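Local coordinates for uncharacterized conserved protein YiiM (Geobacillus stearothermophilus, PDB 5YHH) that probably works as a molybdenum cofactor-dependent MOSC-domain enzyme that confers resistance to hydroxylaminopurine, a toxic base analogue, at residues Gly106-Ala111 with Val166-Gly171; Asn181-His186 with Glu209-Arg214. One frame throughout, in Å; residues are numbered along the deposited sequence.

Interaction 1 of 2, residues Gly106-Ala111 with Val166-Gly171; sequences GDIYVA and VLVERG
Val110 and Val166 pair through two backbone hydrogen bonds, Val110 N to Val166 O at 2.8 Å and Val166 N to Val110 O at 3.0 Å, which sets the antiparallel register at this end of the strand pair, before the bulge shifts it by one. Farther along, Ile108 N donates to Glu169 O, while Ile108 O receives both Val168 N (2.8 Å) and Glu169 N (3.3 Å). Two residues facing one is the signature of a classic beta bulge.

Apolar contacts occupy both faces of this sheet edge. Leu167 CD1 lies over one face of the Tyr109 ring, 3.8 Å from the centroid and 23° off the normal, a CH-pi contact. Among the side chains turned the other way, Ile108 CG2 meets Val168 CG2, and Leu115 of strand 114-121 adjoins the same group.

The polar side-chain contacts gather beyond the bulge. Asp107 OD1 accepts Gly171 N at 2.8 Å in a nearly straight bond (172°) on its anti lone pair. OD2 forms a salt bridge with Arg170 NH1 at 3.0 Å, the carboxylate and guanidinium planes being 52° apart; bends at chi2 and chi3 bring the guanidinium back beside the carboxylate. Cys104 N also donates to OD2.

With a backbone N-H on each oxygen and an arginine alongside, the buried carboxylate is probably ionised; its bonds tie the chain leaving the edge strand to the loop before strand 108-111.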
loop_
_atom_site.group_PDB
_atom_site.type_symbol
_atom_site.label_atom_id
_atom_site.label_comp_id
_atom_site.label_asym_id
_atom_site.label_seq_id
_atom_site.Cartn_x
_atom_site.Cartn_y
_atom_site.Cartn_z
ATOM N N GLY A 106 9.879 -6.350 0.157
ATOM C CA GLY A 106 11.099 -6.357 0.940
ATOM C C GLY A 106 11.949 -5.114 0.847
ATOM O O GLY A 106 12.888 -4.981 1.627
ATOM N N ASP A 107 11.638 -4.198 -0.079
ATOM C CA ASP A 107 12.374 -2.935 -0.175
ATOM C C ASP A 107 12.307 -2.256 1.179
ATOM O O ASP A 107 11.241 -2.186 1.799
ATOM C CB ASP A 107 11.741 -1.944 -1.162
ATOM C CG ASP A 107 11.996 -2.257 -2.643
ATOM O OD1 ASP A 107 12.742 -3.180 -3.006
ATOM O OD2 ASP A 107 11.392 -1.530 -3.479
ATOM N N ILE A 108 13.446 -1.729 1.618
ATOM C CA ILE A 108 13.522 -0.918 2.819
ATOM C C ILE A 108 13.811 0.527 2.448
ATOM O O ILE A 108 14.763 0.815 1.679
ATOM C CB ILE A 108 14.603 -1.473 3.779
ATOM C CG1 ILE A 108 14.255 -2.917 4.137
ATOM C CG2 ILE A 108 14.707 -0.595 5.027
ATOM C CD1 ILE A 108 15.273 -3.655 5.055
ATOM N N TYR A 109 13.016 1.442 3.001
ATOM C CA TYR A 109 13.171 2.883 2.719
ATOM C C TYR A 109 13.380 3.638 4.032
ATOM O O TYR A 109 12.807 3.272 5.069
ATOM C CB TYR A 109 11.935 3.473 2.042
ATOM C CG TYR A 109 11.672 2.894 0.668
ATOM C CD1 TYR A 109 10.987 1.714 0.526
ATOM C CD2 TYR A 109 12.127 3.545 -0.490
ATOM C CE1 TYR A 109 10.726 1.175 -0.747
ATOM C CE2 TYR A 109 11.903 3.004 -1.763
ATOM C CZ TYR A 109 11.204 1.807 -1.879
ATOM O OH TYR A 109 10.964 1.232 -3.116
ATOM N N VAL A 110 14.209 4.677 3.983
ATOM C CA VAL A 110 14.268 5.646 5.071
ATOM C C VAL A 110 13.228 6.713 4.739
ATOM O O VAL A 110 13.141 7.186 3.602
ATOM C CB VAL A 110 15.653 6.299 5.238
ATOM C CG1 VAL A 110 15.596 7.391 6.301
ATOM C CG2 VAL A 110 16.689 5.291 5.689
ATOM N N ALA A 111 12.427 7.077 5.723
ATOM C CA ALA A 111 11.472 8.158 5.595
ATOM C C ALA A 111 11.521 8.977 6.849
ATOM O O ALA A 111 11.147 8.489 7.908
ATOM C CB ALA A 111 10.050 7.591 5.399
ATOM N N VAL A 166 13.879 7.216 0.731
ATOM C CA VAL A 166 15.163 6.835 0.183
ATOM C C VAL A 166 15.323 5.327 0.291
ATOM O O VAL A 166 15.304 4.759 1.387
ATOM C CB VAL A 166 16.345 7.514 0.966
ATOM C CG1 VAL A 166 17.706 7.140 0.357
ATOM C CG2 VAL A 166 16.171 9.042 1.015
ATOM N N LEU A 167 15.495 4.677 -0.849
ATOM C CA LEU A 167 15.692 3.249 -0.872
ATOM C C LEU A 167 17.029 2.946 -0.263
ATOM O O LEU A 167 18.029 3.455 -0.723
ATOM C CB LEU A 167 15.638 2.717 -2.305
ATOM C CG LEU A 167 15.750 1.201 -2.437
ATOM C CD1 LEU A 167 14.483 0.490 -1.857
ATOM C CD2 LEU A 167 15.982 0.824 -3.902
ATOM N N VAL A 168 17.055 2.136 0.783
ATOM C CA VAL A 168 18.321 1.731 1.364
ATOM C C VAL A 168 18.632 0.263 1.132
ATOM O O VAL A 168 19.788 -0.126 1.205
ATOM C CB VAL A 168 18.431 2.101 2.884
ATOM C CG1 VAL A 168 18.620 3.636 3.024
ATOM C CG2 VAL A 168 17.229 1.627 3.664
ATOM N N GLU A 169 17.633 -0.559 0.853
ATOM C CA GLU A 169 17.881 -1.940 0.430
ATOM C C GLU A 169 16.787 -2.469 -0.505
ATOM O O GLU A 169 15.613 -2.412 -0.170
ATOM C CB GLU A 169 18.027 -2.851 1.650
ATOM C CG GLU A 169 18.322 -4.302 1.287
ATOM C CD GLU A 169 18.629 -5.174 2.495
ATOM O OE1 GLU A 169 17.707 -5.453 3.292
ATOM O OE2 GLU A 169 19.794 -5.588 2.621
ATOM N N ARG A 170 17.185 -2.951 -1.681
ATOM C CA ARG A 170 16.262 -3.573 -2.622
ATOM C C ARG A 170 15.810 -4.927 -2.092
ATOM O O ARG A 170 16.633 -5.756 -1.726
ATOM C CB ARG A 170 16.915 -3.740 -4.005
ATOM C CG ARG A 170 16.042 -4.454 -5.071
ATOM C CD ARG A 170 14.796 -3.675 -5.429
ATOM N NE ARG A 170 15.091 -2.539 -6.279
ATOM C CZ ARG A 170 14.292 -1.487 -6.476
ATOM N NH1 ARG A 170 13.090 -1.365 -5.893
ATOM N NH2 ARG A 170 14.719 -0.530 -7.280
ATOM N N GLY A 171 14.500 -5.142 -2.034
ATOM C CA GLY A 171 13.950 -6.423 -1.588
ATOM C C GLY A 171 14.600 -7.548 -2.358
ATOM O O GLY A 171 14.815 -7.441 -3.555
#

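Interaction 2 of 2, residues Asn181-His186 with Glu209-Arg214; sequences NHIYYH and ETFQKR
Tyr184 and Arg214 meet through both ring and backbone. The guanidinium lies over one face of the Tyr184 ring, with Arg214 CZ 4.4 Å from the centroid and 11° off the normal, a cation-pi contact. NH2 sits above the ring centre, although the two planes are inclined to each other and so do not stack flat. The same group donates from NH1 to Tyr184 O at 2.9 Å; the donor lies in the carbonyl plane, on a lone pair. NH1 is shared with a water that accepts from it at 2.7 Å, donates to Ile183 O and sits in plane at the edge of the Phe211 ring. The Arg214 chain is extended from CG to NE, which carries its head across the gap to the last turn of helix 177-185.

At the ring's edge the packing is apolar. Tyr184 CD1 approaches Phe211 CZ at 4.0 Å, and the planes stand 82° apart in an offset edge-to-face pair, the edge of Tyr184 turned toward the face of Phe211. Tyr184 CG is anti to the backbone N, a setting that extends the ring toward helix 205-213. Ile183 CG2 lies near Phe211 CE1, and both side chains also touch Ile197 of helix 191-199.

The segments belong to the YiiM-like three-helix domain: 181-185 of helix 177-185 and 209-213 of helix 205-213 have axes 12.1 Å apart at closest, with N-to-C directions 42° apart, and helix 191-199 packs against the buried Ile183 and Phe211. At such a separation the long side chains make the contact across the gap.

In contrast to that buried side, the looser side lies at the partly exposed Thr210. Thr210 CG2 reaches Tyr184 CE1 at 3.9 Å, the two side chains crossing at about a right angle.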
loop_
_atom_site.group_PDB
_atom_site.type_symbol
_atom_site.label_atom_id
_atom_site.label_comp_id
_atom_site.label_asym_id
_atom_site.label_seq_id
_atom_site.Cartn_x
_atom_site.Cartn_y
_atom_site.Cartn_z
ATOM N N ASN A 181 0.849 -8.738 -7.654
ATOM C CA ASN A 181 -0.576 -8.615 -7.954
ATOM C C ASN A 181 -0.953 -9.477 -9.162
ATOM O O ASN A 181 -2.025 -10.081 -9.212
ATOM C CB ASN A 181 -0.952 -7.163 -8.280
ATOM C CG ASN A 181 -1.301 -6.341 -7.049
ATOM O OD1 ASN A 181 -1.735 -6.872 -6.035
ATOM N ND2 ASN A 181 -1.170 -5.045 -7.166
ATOM N N HIS A 182 -0.080 -9.485 -10.164
ATOM C CA HIS A 182 -0.357 -10.210 -11.374
ATOM C C HIS A 182 -0.501 -11.713 -11.096
ATOM O O HIS A 182 -1.444 -12.325 -11.593
ATOM C CB HIS A 182 0.687 -9.921 -12.451
ATOM C CG HIS A 182 0.475 -10.725 -13.683
ATOM N ND1 HIS A 182 -0.458 -10.380 -14.632
ATOM C CD2 HIS A 182 1.018 -11.898 -14.086
ATOM C CE1 HIS A 182 -0.457 -11.291 -15.592
ATOM N NE2 HIS A 182 0.432 -12.222 -15.282
ATOM N N ILE A 183 0.416 -12.286 -10.308
ATOM C CA ILE A 183 0.355 -13.705 -9.909
ATOM C C ILE A 183 -0.911 -13.996 -9.113
ATOM O O ILE A 183 -1.612 -14.950 -9.376
ATOM C CB ILE A 183 1.580 -14.135 -9.037
ATOM C CG1 ILE A 183 2.906 -13.908 -9.778
ATOM C CG2 ILE A 183 1.480 -15.623 -8.632
ATOM C CD1 ILE A 183 3.001 -14.624 -11.099
ATOM N N TYR A 184 -1.189 -13.135 -8.148
ATOM C CA TYR A 184 -2.314 -13.276 -7.226
ATOM C C TYR A 184 -3.681 -13.197 -7.933
ATOM O O TYR A 184 -4.582 -13.975 -7.638
ATOM C CB TYR A 184 -2.190 -12.177 -6.150
ATOM C CG TYR A 184 -3.203 -12.227 -5.026
ATOM C CD1 TYR A 184 -2.884 -12.829 -3.817
ATOM C CD2 TYR A 184 -4.475 -11.664 -5.167
ATOM C CE1 TYR A 184 -3.796 -12.877 -2.768
ATOM C CE2 TYR A 184 -5.412 -11.727 -4.127
ATOM C CZ TYR A 184 -5.049 -12.326 -2.930
ATOM O OH TYR A 184 -5.933 -12.388 -1.889
ATOM N N TYR A 185 -3.836 -12.248 -8.846
ATOM C CA TYR A 185 -5.116 -12.064 -9.534
ATOM C C TYR A 185 -5.265 -12.863 -10.829
ATOM O O TYR A 185 -6.398 -13.184 -11.233
ATOM C CB TYR A 185 -5.374 -10.577 -9.789
ATOM C CG TYR A 185 -5.633 -9.818 -8.512
ATOM C CD1 TYR A 185 -6.804 -10.008 -7.798
ATOM C CD2 TYR A 185 -4.703 -8.937 -8.010
ATOM C CE1 TYR A 185 -7.040 -9.328 -6.627
ATOM C CE2 TYR A 185 -4.925 -8.265 -6.846
ATOM C CZ TYR A 185 -6.089 -8.455 -6.155
ATOM O OH TYR A 185 -6.290 -7.790 -4.966
ATOM N N HIS A 186 -4.162 -13.213 -11.489
ATOM C CA HIS A 186 -4.279 -13.838 -12.828
ATOM C C HIS A 186 -3.647 -15.224 -12.976
ATOM O O HIS A 186 -4.194 -16.067 -13.681
ATOM C CB HIS A 186 -3.805 -12.846 -13.888
ATOM C CG HIS A 186 -4.480 -11.511 -13.776
ATOM N ND1 HIS A 186 -5.839 -11.344 -13.961
ATOM C CD2 HIS A 186 -3.995 -10.287 -13.468
ATOM C CE1 HIS A 186 -6.158 -10.075 -13.783
ATOM N NE2 HIS A 186 -5.057 -9.412 -13.479
ATOM N N GLU A 209 -0.079 -17.113 3.695
ATOM C CA GLU A 209 -1.084 -18.143 3.978
ATOM C C GLU A 209 -1.927 -18.430 2.736
ATOM O O GLU A 209 -2.091 -19.582 2.340
ATOM C CB GLU A 209 -1.975 -17.728 5.161
ATOM C CG GLU A 209 -1.227 -17.741 6.495
ATOM C CD GLU A 209 -2.081 -17.313 7.680
ATOM O OE1 GLU A 209 -3.339 -17.407 7.599
ATOM O OE2 GLU A 209 -1.476 -16.908 8.706
ATOM N N THR A 210 -2.418 -17.367 2.103
ATOM C CA THR A 210 -3.224 -17.491 0.895
ATOM C C THR A 210 -2.501 -18.248 -0.225
ATOM O O THR A 210 -3.110 -19.085 -0.899
ATOM C CB THR A 210 -3.685 -16.106 0.413
ATOM O OG1 THR A 210 -4.496 -15.520 1.436
ATOM C CG2 THR A 210 -4.485 -16.204 -0.883
ATOM N N PHE A 211 -1.213 -17.965 -0.414
ATOM C CA PHE A 211 -0.411 -18.658 -1.425
ATOM C C PHE A 211 -0.139 -20.117 -1.010
ATOM O O PHE A 211 0.095 -20.979 -1.867
ATOM C CB PHE A 211 0.926 -17.943 -1.669
ATOM C CG PHE A 211 0.830 -16.675 -2.506
ATOM C CD1 PHE A 211 0.153 -16.653 -3.705
ATOM C CD2 PHE A 211 1.480 -15.516 -2.101
ATOM C CE1 PHE A 211 0.106 -15.497 -4.457
ATOM C CE2 PHE A 211 1.436 -14.363 -2.864
ATOM C CZ PHE A 211 0.756 -14.356 -4.028
ATOM N N GLN A 212 -0.154 -20.381 0.300
ATOM C CA GLN A 212 -0.036 -21.746 0.839
ATOM C C GLN A 212 -1.356 -22.551 0.867
ATOM O O GLN A 212 -1.323 -23.787 0.753
ATOM C CB GLN A 212 0.584 -21.698 2.236
ATOM C CG GLN A 212 2.054 -21.266 2.231
ATOM C CD GLN A 212 2.652 -21.183 3.636
ATOM O OE1 GLN A 212 1.928 -21.111 4.636
ATOM N NE2 GLN A 212 3.980 -21.202 3.713
ATOM N N LYS A 213 -2.506 -21.881 1.019
ATOM C CA LYS A 213 -3.816 -22.548 0.852
ATOM C C LYS A 213 -3.964 -22.908 -0.628
ATOM O O LYS A 213 -4.138 -24.070 -0.957
ATOM C CB LYS A 213 -5.029 -21.701 1.280
ATOM C CG LYS A 213 -4.943 -20.904 2.576
ATOM C CD LYS A 213 -4.780 -21.758 3.828
ATOM C CE LYS A 213 -5.287 -21.009 5.074
ATOM N NZ LYS A 213 -4.434 -21.224 6.272
ATOM N N ARG A 214 -3.878 -21.920 -1.528
ATOM C CA ARG A 214 -3.617 -22.241 -2.942
ATOM C C ARG A 214 -2.286 -22.971 -2.877
ATOM O O ARG A 214 -1.548 -22.746 -1.930
ATOM C CB ARG A 214 -3.446 -21.000 -3.806
ATOM C CG ARG A 214 -4.583 -20.014 -3.781
ATOM C CD ARG A 214 -4.174 -18.751 -4.538
ATOM N NE ARG A 214 -5.097 -17.653 -4.316
ATOM C CZ ARG A 214 -5.036 -16.481 -4.948
ATOM N NH1 ARG A 214 -4.098 -16.247 -5.863
ATOM N NH2 ARG A 214 -5.922 -15.533 -4.662
HETATM O O HOH W 1 -1.888 -16.977 -7.263
#

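Along the chain, both segments of interaction 1 come before those of interaction 2, and the link between them is short: strand 165-169 is followed directly by helix 177-185. Their centres lie 24 Å apart, with nearest atoms about 12 Å apart, so they do not touch. Residues 106-111 and 166-171 join the last two strands at one edge of the mixed eight-stranded sheet of the MOSC region, whereas 181-186 and 209-214 join the first and third helices of the C-terminal YiiM-like domain. The chain thus completes the sheet edge before entering the helical bundle; interaction 1 therefore belongs to the sheet and interaction 2 to the helical domain that follows it in the chain.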